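Local coordinates for protein L-Ala-D/L-Glu Epimerase (Escherichia coli, PDB 1JPD) that belongs to the enolase superfamily, combining a capping N-terminal domain with a C-terminal domain of the TIM-barrel type, at residues A[237-250]-A[263-277]. Numbering follows the deposited sequence.
Sequences LKALKGRYEMVNIK and LATEARAQGFSLMLG
Strands 246-249 and 273-276 run side by side and parallel, their axes 4.7 Å apart and inclined by 25°, with Met-246 opposite Ser-273 and Ile-249 opposite Leu-276. Helix 257-269 lies in the connection from the first strand to the second; its segment 263-269 runs nearly antiparallel to strand 246-249 and packs on one face of the pair, giving one beta-alpha-beta crossover of the TIM-barrel domain. The backbone ladder starts with Ser-273 N to Glu-245 O, alternates through Val-247 and Met-275, and ends with Gly-277 N bonded to Ile-249 O at 2.8 Å; the Met-275 N to Val-247 O step is weak.

Val-247, Ile-249 and Leu-274 project from the sheet toward the helix. Val-247 and Leu-274 lie alongside each other, CG2 to CD2 3.7 Å, while Ile-249 reaches Leu-263 through CG1 and Ala-264 through CD1. On the other face Met-246, Asn-248 and Met-275 gather: Met-246 SD rests against Met-275 CB at 3.8 Å, and the ND2 of Asn-248, hydrogen-bonded to Glu-205 of strand 203-205, lies beside Met-275 SD.

A Schellman motif with Gly-271 as C-prime residue ends the helix and leads into Phe-272, whose ring fits between helix 237-240 and strand 246-249. Leu-237 lays CD2 over one ring face (4.2 Å to the centroid); its CD1 branch instead meets Glu-266 CG. Over the opposite face comes Lys-241. A bend at chi2 (50°) carries its chain across the ring, placing Lys-241 NZ 4.7 Å from the centroid of the Phe-272 ring in a cation-pi contact. Lys-241 NZ also donates to Gln-270 O, 3.1 Å away and nearly in line with the carbonyl bond.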
# COMPACT_ATOMS: atom_id res chain seq x y z
N LEU A 237 -8.47 -2.67 14.19
CA LEU A 237 -8.28 -1.43 14.94
C LEU A 237 -8.25 -1.57 16.46
O LEU A 237 -7.50 -0.88 17.14
CB LEU A 237 -9.33 -0.40 14.53
CG LEU A 237 -9.04 0.20 13.16
CD1 LEU A 237 -10.12 1.20 12.76
CD2 LEU A 237 -7.69 0.88 13.19
N LYS A 238 -9.07 -2.47 17.00
CA LYS A 238 -9.10 -2.66 18.44
C LYS A 238 -7.76 -3.20 18.92
O LYS A 238 -7.15 -2.66 19.84
CB LYS A 238 -10.19 -3.66 18.81
CG LYS A 238 -10.11 -4.14 20.25
CD LYS A 238 -10.79 -5.48 20.39
CE LYS A 238 -10.71 -6.00 21.80
NZ LYS A 238 -11.31 -7.34 21.87
N ALA A 239 -7.32 -4.29 18.29
CA ALA A 239 -6.05 -4.92 18.63
C ALA A 239 -4.89 -3.95 18.50
O ALA A 239 -4.01 -3.91 19.36
CB ALA A 239 -5.82 -6.14 17.73
N LEU A 240 -4.90 -3.16 17.44
CA LEU A 240 -3.83 -2.20 17.20
C LEU A 240 -3.74 -1.07 18.24
O LEU A 240 -2.64 -0.59 18.53
CB LEU A 240 -3.97 -1.59 15.80
CG LEU A 240 -3.94 -2.55 14.60
CD1 LEU A 240 -4.01 -1.74 13.32
CD2 LEU A 240 -2.68 -3.41 14.62
N LYS A 241 -4.87 -0.66 18.79
CA LYS A 241 -4.89 0.43 19.77
C LYS A 241 -3.96 0.14 20.95
O LYS A 241 -4.18 -0.81 21.69
CB LYS A 241 -6.33 0.66 20.27
CG LYS A 241 -6.59 2.05 20.83
CD LYS A 241 -6.11 3.14 19.87
CE LYS A 241 -6.09 4.52 20.51
NZ LYS A 241 -5.16 5.45 19.80
N GLY A 242 -2.92 0.95 21.11
CA GLY A 242 -1.98 0.74 22.19
C GLY A 242 -0.69 0.06 21.76
O GLY A 242 0.22 -0.15 22.56
N ARG A 243 -0.62 -0.30 20.48
CA ARG A 243 0.57 -0.94 19.94
C ARG A 243 1.15 -0.14 18.79
O ARG A 243 2.36 -0.18 18.55
CB ARG A 243 0.27 -2.37 19.49
CG ARG A 243 -0.09 -3.28 20.64
CD ARG A 243 -0.17 -4.75 20.25
NE ARG A 243 -0.61 -5.54 21.39
CZ ARG A 243 -0.77 -6.86 21.39
NH1 ARG A 243 -0.52 -7.57 20.29
NH2 ARG A 243 -1.18 -7.48 22.48
N TYR A 244 0.29 0.60 18.09
CA TYR A 244 0.72 1.40 16.95
C TYR A 244 0.09 2.81 16.91
O TYR A 244 -1.05 3.02 17.34
CB TYR A 244 0.38 0.67 15.64
CG TYR A 244 0.99 -0.70 15.49
CD1 TYR A 244 0.36 -1.84 16.00
CD2 TYR A 244 2.21 -0.87 14.85
CE1 TYR A 244 0.93 -3.11 15.86
CE2 TYR A 244 2.79 -2.13 14.71
CZ TYR A 244 2.15 -3.24 15.21
OH TYR A 244 2.73 -4.48 15.06
N GLU A 245 0.84 3.77 16.37
CA GLU A 245 0.34 5.13 16.25
C GLU A 245 -0.21 5.33 14.85
O GLU A 245 -1.10 6.17 14.64
CB GLU A 245 1.46 6.14 16.50
CG GLU A 245 1.79 6.35 17.96
CD GLU A 245 2.63 5.23 18.56
OE1 GLU A 245 2.48 4.97 19.77
OE2 GLU A 245 3.44 4.62 17.82
N MET A 246 0.30 4.55 13.90
CA MET A 246 -0.10 4.66 12.49
C MET A 246 -0.45 3.31 11.86
O MET A 246 0.04 2.26 12.29
CB MET A 246 1.04 5.31 11.70
CG MET A 246 0.77 5.59 10.23
SD MET A 246 2.27 6.25 9.45
CE MET A 246 2.39 7.86 10.29
N VAL A 247 -1.31 3.33 10.84
CA VAL A 247 -1.69 2.11 10.13
C VAL A 247 -1.35 2.30 8.66
O VAL A 247 -1.57 3.38 8.11
CB VAL A 247 -3.20 1.80 10.26
CG1 VAL A 247 -3.57 1.60 11.71
CG2 VAL A 247 -4.02 2.93 9.66
N ASN A 248 -0.81 1.27 8.02
CA ASN A 248 -0.47 1.34 6.60
C ASN A 248 -1.63 0.72 5.82
O ASN A 248 -1.84 -0.50 5.86
CB ASN A 248 0.82 0.55 6.34
CG ASN A 248 1.26 0.61 4.89
OD1 ASN A 248 0.44 0.51 3.98
ND2 ASN A 248 2.56 0.76 4.67
N ILE A 249 -2.40 1.55 5.13
CA ILE A 249 -3.54 1.08 4.34
C ILE A 249 -3.15 0.62 2.94
O ILE A 249 -2.48 1.34 2.21
CB ILE A 249 -4.61 2.20 4.18
CG1 ILE A 249 -5.13 2.63 5.55
CG2 ILE A 249 -5.76 1.71 3.30
CD1 ILE A 249 -6.01 3.87 5.51
N LYS A 250 -3.57 -0.59 2.58
CA LYS A 250 -3.30 -1.16 1.26
C LYS A 250 -4.59 -1.79 0.77
O LYS A 250 -5.21 -2.59 1.49
CB LYS A 250 -2.21 -2.22 1.31
CG LYS A 250 -0.84 -1.66 1.56
CD LYS A 250 0.21 -2.74 1.48
CE LYS A 250 1.57 -2.16 1.80
NZ LYS A 250 2.64 -3.17 1.65
N LEU A 263 -11.84 2.68 6.44
CA LEU A 263 -10.76 2.42 7.38
C LEU A 263 -10.07 3.73 7.71
O LEU A 263 -9.75 3.98 8.86
CB LEU A 263 -9.75 1.42 6.79
CG LEU A 263 -8.46 1.14 7.57
CD1 LEU A 263 -8.77 0.83 9.02
CD2 LEU A 263 -7.73 -0.02 6.93
N ALA A 264 -9.86 4.56 6.69
CA ALA A 264 -9.21 5.86 6.88
C ALA A 264 -10.03 6.69 7.87
O ALA A 264 -9.50 7.19 8.87
CB ALA A 264 -9.10 6.59 5.55
N THR A 265 -11.32 6.82 7.59
CA THR A 265 -12.23 7.57 8.44
C THR A 265 -12.22 6.99 9.85
O THR A 265 -11.99 7.69 10.83
CB THR A 265 -13.68 7.49 7.92
OG1 THR A 265 -13.75 8.01 6.59
CG2 THR A 265 -14.62 8.29 8.83
N GLU A 266 -12.49 5.70 9.94
CA GLU A 266 -12.55 5.01 11.21
C GLU A 266 -11.24 5.05 12.00
O GLU A 266 -11.26 5.21 13.22
CB GLU A 266 -12.97 3.56 10.99
CG GLU A 266 -13.33 2.83 12.26
CD GLU A 266 -14.24 3.65 13.13
OE1 GLU A 266 -15.01 4.48 12.59
OE2 GLU A 266 -14.21 3.45 14.36
N ALA A 267 -10.11 4.92 11.31
CA ALA A 267 -8.81 4.93 11.97
C ALA A 267 -8.52 6.30 12.56
O ALA A 267 -8.08 6.41 13.71
CB ALA A 267 -7.71 4.53 11.00
N ARG A 268 -8.74 7.34 11.77
CA ARG A 268 -8.51 8.70 12.22
C ARG A 268 -9.29 8.94 13.51
O ARG A 268 -8.73 9.37 14.52
CB ARG A 268 -9.00 9.69 11.18
CG ARG A 268 -8.06 9.99 10.06
CD ARG A 268 -8.75 11.00 9.18
NE ARG A 268 -7.84 11.68 8.27
CZ ARG A 268 -8.21 12.71 7.52
NH1 ARG A 268 -9.46 13.16 7.58
NH2 ARG A 268 -7.34 13.30 6.71
N ALA A 269 -10.59 8.65 13.45
CA ALA A 269 -11.49 8.83 14.58
C ALA A 269 -10.92 8.24 15.86
O ALA A 269 -11.16 8.77 16.94
CB ALA A 269 -12.85 8.22 14.27
N GLN A 270 -10.18 7.14 15.75
CA GLN A 270 -9.60 6.52 16.94
C GLN A 270 -8.21 7.02 17.28
O GLN A 270 -7.53 6.43 18.13
CB GLN A 270 -9.59 5.00 16.79
CG GLN A 270 -10.97 4.40 16.82
CD GLN A 270 -10.95 2.89 16.92
OE1 GLN A 270 -10.26 2.32 17.76
NE2 GLN A 270 -11.73 2.23 16.06
N GLY A 271 -7.78 8.08 16.61
CA GLY A 271 -6.48 8.66 16.91
C GLY A 271 -5.28 8.14 16.14
O GLY A 271 -4.14 8.50 16.45
N PHE A 272 -5.52 7.30 15.14
CA PHE A 272 -4.43 6.76 14.35
C PHE A 272 -4.06 7.69 13.21
O PHE A 272 -4.92 8.37 12.65
CB PHE A 272 -4.80 5.40 13.74
CG PHE A 272 -5.01 4.30 14.74
CD1 PHE A 272 -6.28 4.02 15.23
CD2 PHE A 272 -3.95 3.50 15.14
CE1 PHE A 272 -6.49 2.96 16.11
CE2 PHE A 272 -4.14 2.44 16.02
CZ PHE A 272 -5.42 2.16 16.51
N SER A 273 -2.77 7.73 12.87
CA SER A 273 -2.32 8.53 11.73
C SER A 273 -2.36 7.54 10.56
O SER A 273 -2.35 6.32 10.78
CB SER A 273 -0.90 9.07 11.96
OG SER A 273 -0.06 8.10 12.57
N LEU A 274 -2.44 8.03 9.33
CA LEU A 274 -2.53 7.12 8.19
C LEU A 274 -1.36 7.16 7.23
O LEU A 274 -0.66 8.16 7.11
CB LEU A 274 -3.81 7.40 7.39
CG LEU A 274 -5.16 7.50 8.11
CD1 LEU A 274 -6.24 7.70 7.07
CD2 LEU A 274 -5.41 6.24 8.93
N MET A 275 -1.18 6.05 6.53
CA MET A 275 -0.15 5.92 5.52
C MET A 275 -0.81 5.14 4.40
O MET A 275 -1.66 4.29 4.66
CB MET A 275 1.04 5.15 6.07
CG MET A 275 2.17 5.06 5.08
SD MET A 275 3.49 3.99 5.64
CE MET A 275 4.38 3.84 4.12
N LEU A 276 -0.46 5.43 3.15
CA LEU A 276 -1.05 4.71 2.03
C LEU A 276 0.05 3.89 1.37
O LEU A 276 1.06 4.44 0.93
CB LEU A 276 -1.66 5.68 1.01
CG LEU A 276 -2.29 5.06 -0.25
CD1 LEU A 276 -3.48 4.21 0.15
CD2 LEU A 276 -2.74 6.16 -1.21
N GLY A 277 -0.13 2.57 1.32
CA GLY A 277 0.86 1.70 0.71
C GLY A 277 0.36 1.03 -0.55
O GLY A 277 -0.72 1.33 -1.05